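Local coordinates for Fdc1 (Candida dubliniensis, PDB 4ZAD), which probably catalyses the reversible decarboxylation of cinnamic, ferulic and p-coumaric acids to styrene-type vinyl products, using prenylated FMN and manganese, at residues Leu89-Asp94 against Ile103-Ala108; Thr97-Ile102 against Asp421-Lys426; Pro118-Asn123 against Asp261-Ala266; Gly190-Pro195 against Gln200-Trp205. All coordinates share one frame; numbering follows the deposited sequence.

Contact 1 (Leu89-Asp94 against Ile103-Ala108); sequences LHLGLD and IDFLVA
Leu-93 lays one methyl squarely on the ring of Phe-105. Its CD2 is 3.7 Å from the ring centroid and only 3° off the ring normal, so the methyl is almost equally distant from all six ring carbons, a CH-pi contact over the face. Phe-105 extends its ring from helix 99-108 to the loop that carries the leucine, a chi1 of -178° swinging CG away from the main-chain nitrogen. Its flat face offers the methyl a broad, polarisable surface.

The other contacts are plain apolar packing. Leu-91 approaches the same ring obliquely, CB standing 4.3 Å from Phe-105 CE2. Its two methyls straddle the end of Leu-106 in an aliphatic pair: CD2 of Leu-91 is 3.7 Å from CD2 of Leu-106, and CD1 of Leu-91 is 3.8 Å from that same methyl. The two leucines meet at about a right angle, branched ends interlocking. Leu-247 of helix 240-247 touches Leu-91, Phe-105 and Leu-106, and Leu-228 of helix 224-230 also packs on Leu-91, so both leucines lie in a buried apolar layer.

No hydrogen bond joins the segments; the polar order is local. Gly-92 N donates to Leu-89 O (2.7 Å) and Leu-93 N to Ala-88 O. Gly-92, whose positive phi suits a residue without a side chain, is thus the C-prime residue of a Schellman motif that ends helix 85-90 and turns Leu-93 towards the next helix.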
loop_
_atom_site.group_PDB
_atom_site.type_symbol
_atom_site.label_atom_id
_atom_site.label_comp_id
_atom_site.label_asym_id
_atom_site.label_seq_id
_atom_site.Cartn_x
_atom_site.Cartn_y
_atom_site.Cartn_z
ATOM N N LEU A 89 0.906 3.316 26.127
ATOM C CA LEU A 89 1.574 3.402 27.425
ATOM C C LEU A 89 1.996 4.822 27.753
ATOM O O LEU A 89 1.918 5.232 28.907
ATOM C CB LEU A 89 2.749 2.424 27.531
ATOM C CG LEU A 89 2.241 0.990 27.740
ATOM C CD1 LEU A 89 3.401 0.025 27.578
ATOM C CD2 LEU A 89 1.515 0.784 29.098
ATOM N N HIS A 90 2.376 5.594 26.743
ATOM C CA HIS A 90 2.776 6.987 26.959
ATOM C C HIS A 90 1.672 7.741 27.641
ATOM O O HIS A 90 1.931 8.649 28.396
ATOM C CB HIS A 90 3.098 7.697 25.638
ATOM C CG HIS A 90 4.497 7.477 25.154
ATOM N ND1 HIS A 90 4.935 6.262 24.685
ATOM C CD2 HIS A 90 5.541 8.334 25.027
ATOM C CE1 HIS A 90 6.196 6.377 24.302
ATOM N NE2 HIS A 90 6.592 7.622 24.508
ATOM N N LEU A 91 0.436 7.379 27.362
ATOM C CA LEU A 91 -0.679 8.059 27.957
ATOM C C LEU A 91 -1.179 7.318 29.196
ATOM O O LEU A 91 -2.262 7.603 29.678
ATOM C CB LEU A 91 -1.796 8.219 26.917
ATOM C CG LEU A 91 -1.429 9.146 25.754
ATOM C CD1 LEU A 91 -2.268 8.879 24.535
ATOM C CD2 LEU A 91 -1.513 10.612 26.195
ATOM N N GLY A 92 -0.393 6.384 29.721
ATOM C CA GLY A 92 -0.851 5.541 30.840
ATOM C C GLY A 92 -2.168 4.775 30.657
ATOM O O GLY A 92 -2.916 4.586 31.593
ATOM N N LEU A 93 -2.450 4.345 29.437
ATOM C CA LEU A 93 -3.671 3.617 29.132
ATOM C C LEU A 93 -3.362 2.136 29.141
ATOM O O LEU A 93 -2.208 1.748 29.212
ATOM C CB LEU A 93 -4.176 3.997 27.737
ATOM C CG LEU A 93 -4.507 5.453 27.389
ATOM C CD1 LEU A 93 -4.697 5.555 25.908
ATOM C CD2 LEU A 93 -5.768 5.915 28.113
ATOM N N ASP A 94 -4.404 1.312 29.049
ATOM C CA ASP A 94 -4.245 -0.123 28.857
ATOM C C ASP A 94 -3.451 -0.323 27.578
ATOM O O ASP A 94 -3.784 0.238 26.546
ATOM C CB ASP A 94 -5.608 -0.824 28.778
ATOM C CG ASP A 94 -5.492 -2.370 28.585
ATOM O OD1 ASP A 94 -4.798 -2.826 27.664
ATOM O OD2 ASP A 94 -6.121 -3.130 29.347
ATOM N N ILE A 103 -6.348 7.831 19.917
ATOM C CA ILE A 103 -6.788 9.101 19.321
ATOM C C ILE A 103 -8.073 9.614 19.967
ATOM O O ILE A 103 -8.184 10.811 20.233
ATOM C CB ILE A 103 -6.964 9.003 17.781
ATOM C CG1 ILE A 103 -5.625 8.708 17.094
ATOM C CG2 ILE A 103 -7.575 10.276 17.217
ATOM C CD1 ILE A 103 -5.739 8.443 15.651
ATOM N N ASP A 104 -9.045 8.743 20.258
ATOM C CA ASP A 104 -10.297 9.268 20.883
ATOM C C ASP A 104 -10.033 9.811 22.273
ATOM O O ASP A 104 -10.656 10.786 22.699
ATOM C CB ASP A 104 -11.473 8.255 20.898
ATOM C CG ASP A 104 -11.872 7.778 19.486
ATOM O OD1 ASP A 104 -11.678 8.558 18.515
ATOM O OD2 ASP A 104 -12.342 6.605 19.367
ATOM N N PHE A 105 -9.094 9.186 22.971
ATOM C CA PHE A 105 -8.725 9.637 24.299
ATOM C C PHE A 105 -8.115 11.057 24.288
ATOM O O PHE A 105 -8.477 11.896 25.127
ATOM C CB PHE A 105 -7.806 8.623 24.945
ATOM C CG PHE A 105 -7.400 8.987 26.343
ATOM C CD1 PHE A 105 -8.302 8.886 27.395
ATOM C CD2 PHE A 105 -6.108 9.441 26.609
ATOM C CE1 PHE A 105 -7.916 9.222 28.704
ATOM C CE2 PHE A 105 -5.717 9.798 27.907
ATOM C CZ PHE A 105 -6.621 9.683 28.963
ATOM N N LEU A 106 -7.216 11.325 23.332
ATOM C CA LEU A 106 -6.616 12.645 23.165
ATOM C C LEU A 106 -7.696 13.655 22.756
ATOM O O LEU A 106 -7.850 14.683 23.373
ATOM C CB LEU A 106 -5.490 12.618 22.140
ATOM C CG LEU A 106 -4.243 11.765 22.410
ATOM C CD1 LEU A 106 -3.547 11.358 21.086
ATOM C CD2 LEU A 106 -3.215 12.411 23.409
ATOM N N VAL A 107 -8.448 13.365 21.717
ATOM C CA VAL A 107 -9.577 14.215 21.352
ATOM C C VAL A 107 -10.491 14.493 22.555
ATOM O O VAL A 107 -10.844 15.644 22.821
ATOM C CB VAL A 107 -10.380 13.581 20.169
ATOM C CG1 VAL A 107 -11.746 14.243 19.986
ATOM C CG2 VAL A 107 -9.526 13.644 18.885
ATOM N N ALA A 108 -10.835 13.443 23.294
ATOM C CA ALA A 108 -11.757 13.556 24.425
ATOM C C ALA A 108 -11.250 14.562 25.443
ATOM O O ALA A 108 -12.041 15.301 26.039
ATOM C CB ALA A 108 -11.951 12.229 25.074
#

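Contact 2 (Thr97-Ile102 against Asp421-Lys426)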
loop_
_atom_site.group_PDB
_atom_site.type_symbol
_atom_site.label_atom_id
_atom_site.label_comp_id
_atom_site.label_asym_id
_atom_site.label_seq_id
_atom_site.Cartn_x
_atom_site.Cartn_y
_atom_site.Cartn_z
ATOM N N THR A 97 -5.009 -0.841 24.213
ATOM C CA THR A 97 -5.754 0.237 23.614
ATOM C C THR A 97 -5.283 0.484 22.185
ATOM O O THR A 97 -4.151 0.883 21.972
ATOM C CB THR A 97 -5.634 1.501 24.439
ATOM O OG1 THR A 97 -6.021 1.195 25.779
ATOM C CG2 THR A 97 -6.540 2.579 23.875
ATOM N N PRO A 98 -6.146 0.222 21.196
ATOM C CA PRO A 98 -5.721 0.422 19.835
ATOM C C PRO A 98 -5.718 1.889 19.465
ATOM O O PRO A 98 -6.281 2.722 20.189
ATOM C CB PRO A 98 -6.776 -0.333 19.011
ATOM C CG PRO A 98 -7.834 -0.770 19.949
ATOM C CD PRO A 98 -7.551 -0.204 21.280
ATOM N N MET A 99 -5.128 2.178 18.309
ATOM C CA MET A 99 -4.738 3.525 17.970
ATOM C C MET A 99 -5.903 4.436 17.772
ATOM O O MET A 99 -5.829 5.596 18.151
ATOM C CB MET A 99 -3.838 3.543 16.731
ATOM C CG MET A 99 -3.341 4.961 16.295
ATOM S SD MET A 99 -2.468 5.843 17.569
ATOM C CE MET A 99 -1.341 6.869 16.628
ATOM N N LYS A 100 -6.972 3.924 17.183
ATOM C CA LYS A 100 -8.201 4.706 16.972
ATOM C C LYS A 100 -8.742 5.204 18.288
ATOM O O LYS A 100 -9.246 6.313 18.382
ATOM C CB LYS A 100 -9.249 3.876 16.246
ATOM C CG LYS A 100 -10.590 4.578 16.041
ATOM C CD LYS A 100 -11.627 4.240 17.134
ATOM C CE LYS A 100 -13.099 4.475 16.641
ATOM N NZ LYS A 100 -13.376 5.905 16.270
ATOM N N GLU A 101 -8.591 4.397 19.324
ATOM C CA GLU A 101 -9.093 4.737 20.649
ATOM C C GLU A 101 -8.123 5.662 21.373
ATOM O O GLU A 101 -8.566 6.618 22.032
ATOM C CB GLU A 101 -9.414 3.457 21.448
ATOM C CG GLU A 101 -10.507 2.650 20.731
ATOM C CD GLU A 101 -10.990 1.394 21.465
ATOM O OE1 GLU A 101 -10.634 0.258 21.042
ATOM O OE2 GLU A 101 -11.763 1.555 22.439
ATOM N N ILE A 102 -6.816 5.400 21.227
ATOM C CA ILE A 102 -5.770 6.311 21.731
ATOM C C ILE A 102 -6.061 7.715 21.216
ATOM O O ILE A 102 -6.039 8.661 21.986
ATOM C CB ILE A 102 -4.346 5.960 21.230
ATOM C CG1 ILE A 102 -3.876 4.582 21.739
ATOM C CG2 ILE A 102 -3.364 7.032 21.647
ATOM C CD1 ILE A 102 -2.724 3.971 20.916
ATOM N N ASP A 421 -12.254 0.819 6.852
ATOM C CA ASP A 421 -11.525 1.069 8.106
ATOM C C ASP A 421 -10.218 1.720 7.665
ATOM O O ASP A 421 -9.330 1.062 7.142
ATOM C CB ASP A 421 -11.346 -0.237 8.899
ATOM C CG ASP A 421 -10.387 -0.117 10.101
ATOM O OD1 ASP A 421 -9.941 0.990 10.438
ATOM O OD2 ASP A 421 -10.056 -1.183 10.713
ATOM N N ILE A 422 -10.147 3.037 7.814
ATOM C CA ILE A 422 -9.001 3.788 7.324
ATOM C C ILE A 422 -7.689 3.413 8.021
ATOM O O ILE A 422 -6.631 3.785 7.544
ATOM C CB ILE A 422 -9.197 5.334 7.378
ATOM C CG1 ILE A 422 -9.456 5.812 8.821
ATOM C CG2 ILE A 422 -10.269 5.747 6.399
ATOM C CD1 ILE A 422 -9.624 7.311 8.976
ATOM N N PHE A 423 -7.780 2.698 9.140
ATOM C CA PHE A 423 -6.619 2.295 9.899
ATOM C C PHE A 423 -6.025 1.037 9.351
ATOM O O PHE A 423 -4.950 0.648 9.766
ATOM C CB PHE A 423 -6.951 2.096 11.393
ATOM C CG PHE A 423 -7.317 3.376 12.095
ATOM C CD1 PHE A 423 -8.642 3.859 12.052
ATOM C CD2 PHE A 423 -6.335 4.136 12.756
ATOM C CE1 PHE A 423 -8.977 5.044 12.677
ATOM C CE2 PHE A 423 -6.681 5.310 13.416
ATOM C CZ PHE A 423 -7.998 5.772 13.357
ATOM N N ASP A 424 -6.733 0.380 8.438
ATOM C CA ASP A 424 -6.238 -0.854 7.821
ATOM C C ASP A 424 -5.862 -0.545 6.371
ATOM O O ASP A 424 -6.734 -0.343 5.515
ATOM C CB ASP A 424 -7.336 -1.912 7.909
ATOM C CG ASP A 424 -7.024 -3.140 7.127
ATOM O OD1 ASP A 424 -5.868 -3.265 6.645
ATOM O OD2 ASP A 424 -7.948 -3.976 7.007
ATOM N N PHE A 425 -4.565 -0.528 6.099
ATOM C CA PHE A 425 -4.067 0.033 4.858
ATOM C C PHE A 425 -4.479 -0.762 3.630
ATOM O O PHE A 425 -4.601 -0.183 2.553
ATOM C CB PHE A 425 -2.543 0.177 4.908
ATOM C CG PHE A 425 -1.975 0.907 3.721
ATOM C CD1 PHE A 425 -2.173 2.287 3.578
ATOM C CD2 PHE A 425 -1.283 0.227 2.727
ATOM C CE1 PHE A 425 -1.712 2.957 2.491
ATOM C CE2 PHE A 425 -0.770 0.918 1.649
ATOM C CZ PHE A 425 -1.010 2.286 1.531
ATOM N N LYS A 426 -4.674 -2.084 3.773
ATOM C CA LYS A 426 -5.268 -2.929 2.712
ATOM C C LYS A 426 -6.595 -2.382 2.256
ATOM O O LYS A 426 -6.916 -2.414 1.081
ATOM C CB LYS A 426 -5.521 -4.388 3.200
ATOM C CG LYS A 426 -4.251 -5.260 3.505
ATOM C CD LYS A 426 -4.628 -6.714 3.979
ATOM C CE LYS A 426 -5.230 -7.604 2.846
ATOM N NZ LYS A 426 -5.658 -8.963 3.342
#
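Lys-100 crosses the ring of Phe-423 at about a right angle, laying the aliphatic root of its chain on one aromatic face. CB lies 3.9 Å from the ring centroid and 22° off the normal, displaced towards the rim, where CZ of Phe-423 is 3.7 Å from CB of Lys-100. The next methylene follows, with CG of Lys-100 3.8 Å from CE1 of Phe-423. The lysine thus sets CB over the ring and lets CG, opposite the main-chain nitrogen (chi1 177°), run out past its rim beside CE1; bends further along then lead the ammonium group away to a salt bridge with Asp-358. A lysine suits this position because one chain supplies both greasy methylenes and a charge for a partner beyond the ring.

Met-99 adds a looser touch, CG standing 4.4 Å from CE2 of Phe-423 in an oblique approach, while its sulfur end runs off into the buried interior. The ring itself is presented by a tight bend. Asp-421 to Asp-424 form a type I beta turn, and Asp-421 OD1 accepts from Phe-423 N (3.0 Å, 149°) to make an Asx turn; the same oxygen lies at the edge of the Phe-423 ring, in its plane. Asp-424 then caps helix 425-434 through a weak bond from Lys-426 N.

Phe-423 also stacks with Phe-360 of strand 356-360. The aromatic side chain therefore reaches from the turn before helix 425-434 to lie between the start of helix 99-108 and that edge strand of the five-stranded sheet, while Phe-425, just beyond it, packs on Ile-429 of the second subunit.

Contact 3 (Pro118-Asn123 against Asp261-Ala266)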
loop_
_atom_site.group_PDB
_atom_site.type_symbol
_atom_site.label_atom_id
_atom_site.label_comp_id
_atom_site.label_asym_id
_atom_site.label_seq_id
_atom_site.Cartn_x
_atom_site.Cartn_y
_atom_site.Cartn_z
ATOM N N PRO A 118 0.605 22.465 35.610
ATOM C CA PRO A 118 1.677 21.856 36.355
ATOM C C PRO A 118 1.832 22.513 37.720
ATOM O O PRO A 118 1.407 23.657 37.906
ATOM C CB PRO A 118 2.901 22.117 35.468
ATOM C CG PRO A 118 2.617 23.325 34.781
ATOM C CD PRO A 118 1.134 23.381 34.585
ATOM N N VAL A 119 2.401 21.768 38.668
ATOM C CA VAL A 119 2.615 22.241 40.023
ATOM C C VAL A 119 4.100 22.234 40.287
ATOM O O VAL A 119 4.763 21.249 40.051
ATOM C CB VAL A 119 1.944 21.352 41.086
ATOM C CG1 VAL A 119 2.554 19.972 41.107
ATOM C CG2 VAL A 119 2.092 21.968 42.500
ATOM N N LEU A 120 4.615 23.362 40.754
ATOM C CA LEU A 120 5.993 23.467 41.215
ATOM C C LEU A 120 6.239 22.603 42.454
ATOM O O LEU A 120 5.406 22.529 43.335
ATOM C CB LEU A 120 6.281 24.931 41.555
ATOM C CG LEU A 120 7.690 25.291 42.029
ATOM C CD1 LEU A 120 8.698 24.855 40.975
ATOM C CD2 LEU A 120 7.748 26.847 42.350
ATOM N N VAL A 121 7.389 21.957 42.516
ATOM C CA VAL A 121 7.812 21.252 43.718
ATOM C C VAL A 121 9.303 21.536 43.966
ATOM O O VAL A 121 9.986 22.094 43.100
ATOM C CB VAL A 121 7.614 19.749 43.557
ATOM C CG1 VAL A 121 6.236 19.464 42.993
ATOM C CG2 VAL A 121 8.724 19.173 42.656
ATOM N N PRO A 122 9.812 21.169 45.162
ATOM C CA PRO A 122 11.198 21.522 45.462
ATOM C C PRO A 122 12.186 20.608 44.768
ATOM O O PRO A 122 11.837 19.477 44.433
ATOM C CB PRO A 122 11.300 21.363 46.975
ATOM C CG PRO A 122 10.082 20.601 47.406
ATOM C CD PRO A 122 9.056 20.730 46.355
ATOM N N ASN A 123 13.413 21.116 44.593
ATOM C CA ASN A 123 14.461 20.466 43.819
ATOM C C ASN A 123 14.759 19.032 44.251
ATOM O O ASN A 123 15.199 18.229 43.420
ATOM C CB ASN A 123 15.735 21.323 43.827
ATOM C CG ASN A 123 15.621 22.568 42.928
ATOM O OD1 ASN A 123 14.537 22.960 42.492
ATOM N ND2 ASN A 123 16.763 23.193 42.648
ATOM N N ASP A 261 14.774 30.880 34.700
ATOM C CA ASP A 261 13.510 30.723 35.443
ATOM C C ASP A 261 12.500 29.844 34.689
ATOM O O ASP A 261 11.313 29.865 34.991
ATOM C CB ASP A 261 12.839 32.087 35.735
ATOM C CG ASP A 261 13.704 33.043 36.607
ATOM O OD1 ASP A 261 14.554 32.593 37.410
ATOM O OD2 ASP A 261 13.497 34.282 36.476
ATOM N N LEU A 262 12.949 29.078 33.702
ATOM C CA LEU A 262 12.064 28.089 33.096
ATOM C C LEU A 262 11.830 26.934 34.090
ATOM O O LEU A 262 12.682 26.610 34.928
ATOM C CB LEU A 262 12.623 27.555 31.772
ATOM C CG LEU A 262 12.912 28.531 30.608
ATOM C CD1 LEU A 262 13.753 27.883 29.443
ATOM C CD2 LEU A 262 11.647 29.108 30.071
ATOM N N GLU A 263 10.649 26.329 33.981
ATOM C CA GLU A 263 10.275 25.148 34.755
ATOM C C GLU A 263 10.321 23.931 33.883
ATOM O O GLU A 263 9.769 23.919 32.800
ATOM C CB GLU A 263 8.852 25.284 35.290
ATOM C CG GLU A 263 8.779 26.267 36.417
ATOM C CD GLU A 263 7.373 26.604 36.826
ATOM O OE1 GLU A 263 6.418 26.309 36.039
ATOM O OE2 GLU A 263 7.250 27.181 37.941
ATOM N N VAL A 264 10.922 22.884 34.396
ATOM C CA VAL A 264 11.029 21.651 33.670
ATOM C C VAL A 264 10.506 20.510 34.532
ATOM O O VAL A 264 10.408 20.655 35.729
ATOM C CB VAL A 264 12.469 21.444 33.290
ATOM C CG1 VAL A 264 12.913 22.599 32.380
ATOM C CG2 VAL A 264 13.347 21.339 34.541
ATOM N N PRO A 265 10.124 19.379 33.916
ATOM C CA PRO A 265 9.528 18.323 34.734
ATOM C C PRO A 265 10.481 17.775 35.799
ATOM O O PRO A 265 11.653 17.547 35.523
ATOM C CB PRO A 265 9.176 17.229 33.719
ATOM C CG PRO A 265 9.247 17.851 32.356
ATOM C CD PRO A 265 10.176 19.029 32.477
ATOM N N ALA A 266 9.968 17.571 37.011
ATOM C CA ALA A 266 10.718 16.931 38.101
ATOM C C ALA A 266 11.401 15.645 37.677
ATOM O O ALA A 266 12.541 15.410 38.050
ATOM C CB ALA A 266 9.799 16.656 39.287
#
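Val-121 and Ala-266 make the more enclosed half of this sparse contact. CG2 of the valine meets CB of the alanine at 4.3 Å, a single apolar touch between small groups. Ala-266 is buried and directs its methyl at segment 118-123. Alanine suits the site because its side chain is short enough to sit there while its backbone bonds to Pro-253 and, through its carbonyl, to the hydroxyl of Ser-126. Val-121 is also in contact with Val-255, so its branched end is packed on two neighbours in succession.

Between the two segments runs strand 253-256, and this explains why no hydrogen bond passes directly from one to the other. In the small mixed sheet, strand 119-120 pairs parallel to the central strand and strand 263-265 pairs antiparallel to it, each taking one edge. The CA atoms of Leu-120 and Glu-263 are 7.9 Å apart across that central strand, which leaves the meeting to side chains. Both Pro-118 and Glu-263 lean on Val-254 of the middle strand.

On the solvent side, Leu-120 and Glu-263 merely brush. CD1 of Leu-120 comes to 4.1 Å from OE2 of Glu-263, the two chains crossing at about a right angle. Leu-120 is exposed, whereas the glutamate, extended beyond CG, sends its carboxylate past the leucine methyl. A carboxylate suits this partly exposed edge, where water can probably reach it; the glutamate side chain comes within about 6 Å of that of Trp-175, a residue that binds the prenylated FMN.

Contact 4 (Gly190-Pro195 against Gln200-Trp205); sequences GLVINP and QVSDAW
The side-chain amide of Gln-200 lies beside Pro-195, near the backbone carbonyl of the proline. The model sets OE1 of Gln-200 2.9 Å from Pro-195 O; since both atoms are acceptors this is no hydrogen bond, and so close an approach is doubtful. The two ends of the amide have other partners: OE1 accepts a weak bond from His-197 ND1, and NE2 gives a weak one to Asp-236. CG of Gln-200 lies anti to its carbonyl carbon (chi1 -79°), and the chain then runs extended to carry the amide beside the proline. The ring of Pro-195, which follows a cis peptide bond, packs on Lys-405, one of the residues that bind prenylated FMN. Among the other flat groups, Trp-205 has Val-201 O at its edge, in the plane of the indole, and its NE1 donates to Gln-166 O.

An amide oxygen and a carboxylate oxygen also come near each other, OD1 of Asn-194 lying 4.4 Å from OD2 of Asp-203. Lys-199 reconciles them, its NZ bonding to the asparagine and forming a salt bridge with the aspartate, which has a further one with Arg-278. A loose van der Waals approach of methyl to hydroxyl completes the contact: CG1 of Val-192 is 4.2 Å from OG of Ser-202. That hydroxyl bonds to Val-198 O in its own helix and also meets Arg-278 NE, so it is satisfied without segment 190-195.

The loop thus folds against helix 197-207 just after leaving strand 187-189. Val-192 and Leu-191 rest on strand 300-312, Leu-191 also touching the cofactor, while Ser-202 and Trp-205 pack the helix against strand 214-220.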
loop_
_atom_site.group_PDB
_atom_site.type_symbol
_atom_site.label_atom_id
_atom_site.label_comp_id
_atom_site.label_asym_id
_atom_site.label_seq_id
_atom_site.Cartn_x
_atom_site.Cartn_y
_atom_site.Cartn_z
ATOM N N GLY A 190 19.698 22.996 15.571
ATOM C CA GLY A 190 18.638 22.169 15.060
ATOM C C GLY A 190 17.705 23.021 14.263
ATOM O O GLY A 190 17.861 24.231 14.210
ATOM N N LEU A 191 16.728 22.378 13.634
ATOM C CA LEU A 191 15.666 23.068 12.909
ATOM C C LEU A 191 14.798 23.969 13.779
ATOM O O LEU A 191 14.376 23.588 14.881
ATOM C CB LEU A 191 14.722 22.048 12.269
ATOM C CG LEU A 191 15.082 21.408 10.940
ATOM C CD1 LEU A 191 13.957 20.424 10.639
ATOM C CD2 LEU A 191 15.185 22.448 9.861
ATOM N N VAL A 192 14.476 25.124 13.203
ATOM C CA VAL A 192 13.668 26.158 13.790
ATOM C C VAL A 192 12.990 26.788 12.581
ATOM O O VAL A 192 13.530 27.735 12.003
ATOM C CB VAL A 192 14.580 27.185 14.524
ATOM C CG1 VAL A 192 13.777 28.397 15.000
ATOM C CG2 VAL A 192 15.385 26.499 15.705
ATOM N N ILE A 193 11.848 26.249 12.129
ATOM C CA ILE A 193 11.227 26.738 10.875
ATOM C C ILE A 193 9.779 27.107 11.051
ATOM O O ILE A 193 9.126 26.691 11.968
ATOM C CB ILE A 193 11.385 25.734 9.702
ATOM C CG1 ILE A 193 10.579 24.448 9.941
ATOM C CG2 ILE A 193 12.900 25.342 9.522
ATOM C CD1 ILE A 193 10.572 23.447 8.798
ATOM N N ASN A 194 9.288 27.937 10.161
ATOM C CA ASN A 194 7.899 28.292 10.129
ATOM C C ASN A 194 7.101 27.042 9.833
ATOM O O ASN A 194 7.596 26.159 9.132
ATOM C CB ASN A 194 7.639 29.348 9.056
ATOM C CG ASN A 194 8.086 30.732 9.477
ATOM O OD1 ASN A 194 7.887 31.120 10.616
ATOM N ND2 ASN A 194 8.667 31.500 8.548
ATOM N N PRO A 195 5.896 26.911 10.429
ATOM C CA PRO A 195 5.271 27.738 11.483
ATOM C C PRO A 195 5.380 27.099 12.875
ATOM O O PRO A 195 4.485 27.283 13.723
ATOM C CB PRO A 195 3.808 27.779 11.054
ATOM C CG PRO A 195 3.579 26.346 10.469
ATOM C CD PRO A 195 4.981 25.844 9.979
ATOM N N GLN A 200 7.801 30.449 16.369
ATOM C CA GLN A 200 6.825 31.425 16.863
ATOM C C GLN A 200 7.267 32.110 18.146
ATOM O O GLN A 200 7.277 33.349 18.232
ATOM C CB GLN A 200 5.432 30.798 17.044
ATOM C CG GLN A 200 4.701 30.686 15.716
ATOM C CD GLN A 200 3.265 30.201 15.812
ATOM O OE1 GLN A 200 2.906 29.217 15.149
ATOM N NE2 GLN A 200 2.441 30.876 16.611
ATOM N N VAL A 201 7.675 31.291 19.115
ATOM C CA VAL A 201 8.033 31.770 20.448
ATOM C C VAL A 201 9.323 32.555 20.399
ATOM O O VAL A 201 9.425 33.609 20.996
ATOM C CB VAL A 201 8.143 30.628 21.462
ATOM C CG1 VAL A 201 8.471 31.183 22.816
ATOM C CG2 VAL A 201 6.837 29.864 21.540
ATOM N N SER A 202 10.301 32.061 19.663
ATOM C CA SER A 202 11.565 32.749 19.592
ATOM C C SER A 202 11.438 34.017 18.721
ATOM O O SER A 202 12.218 34.970 18.936
ATOM C CB SER A 202 12.667 31.816 19.083
ATOM O OG SER A 202 12.332 31.211 17.837
ATOM N N ASP A 203 10.469 34.018 17.774
ATOM C CA ASP A 203 10.162 35.175 16.917
ATOM C C ASP A 203 9.781 36.347 17.812
ATOM O O ASP A 203 9.949 37.485 17.422
ATOM C CB ASP A 203 8.955 34.949 15.977
ATOM C CG ASP A 203 9.310 34.342 14.618
ATOM O OD1 ASP A 203 10.480 34.225 14.266
ATOM O OD2 ASP A 203 8.360 33.951 13.885
ATOM N N ALA A 204 9.217 36.040 18.983
ATOM C CA ALA A 204 8.749 37.056 19.914
ATOM C C ALA A 204 9.944 37.705 20.594
ATOM O O ALA A 204 9.948 38.924 20.843
ATOM C CB ALA A 204 7.797 36.458 20.940
ATOM N N TRP A 205 10.957 36.906 20.893
ATOM C CA TRP A 205 12.150 37.433 21.508
ATOM C C TRP A 205 12.914 38.286 20.527
ATOM O O TRP A 205 13.557 39.253 20.910
ATOM C CB TRP A 205 13.019 36.311 22.035
ATOM C CG TRP A 205 12.474 35.692 23.312
ATOM C CD1 TRP A 205 11.494 34.760 23.408
ATOM C CD2 TRP A 205 12.901 35.958 24.657
ATOM N NE1 TRP A 205 11.284 34.419 24.723
ATOM C CE2 TRP A 205 12.143 35.130 25.508
ATOM C CE3 TRP A 205 13.854 36.809 25.218
ATOM C CZ2 TRP A 205 12.285 35.141 26.878
ATOM C CZ3 TRP A 205 14.006 36.825 26.581
ATOM C CH2 TRP A 205 13.218 35.997 27.408
#

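Overall arrangement
Contacts 1 and 2 share helix 99-108 and touch directly, their centres 14 Å apart: Leu-91 packs on Ile-102, and Ile-103 on Phe-423. Their segments alternate along the chain, so this helix ties the end of helix 85-90 to the C-terminal family region. Contact 3 follows contact 1 in sequence and, like contact 4, is nested in the long loop closed by contact 2; contact 4 lies within that closed by contact 3. These last two belong to the Rift-related region, centres 24 Å apart without touching. Contacts 2 and 4, centres 33 Å apart, lie on opposite sides of the chain's centre, with only contact 4 including a residue that lines the flavin pocket.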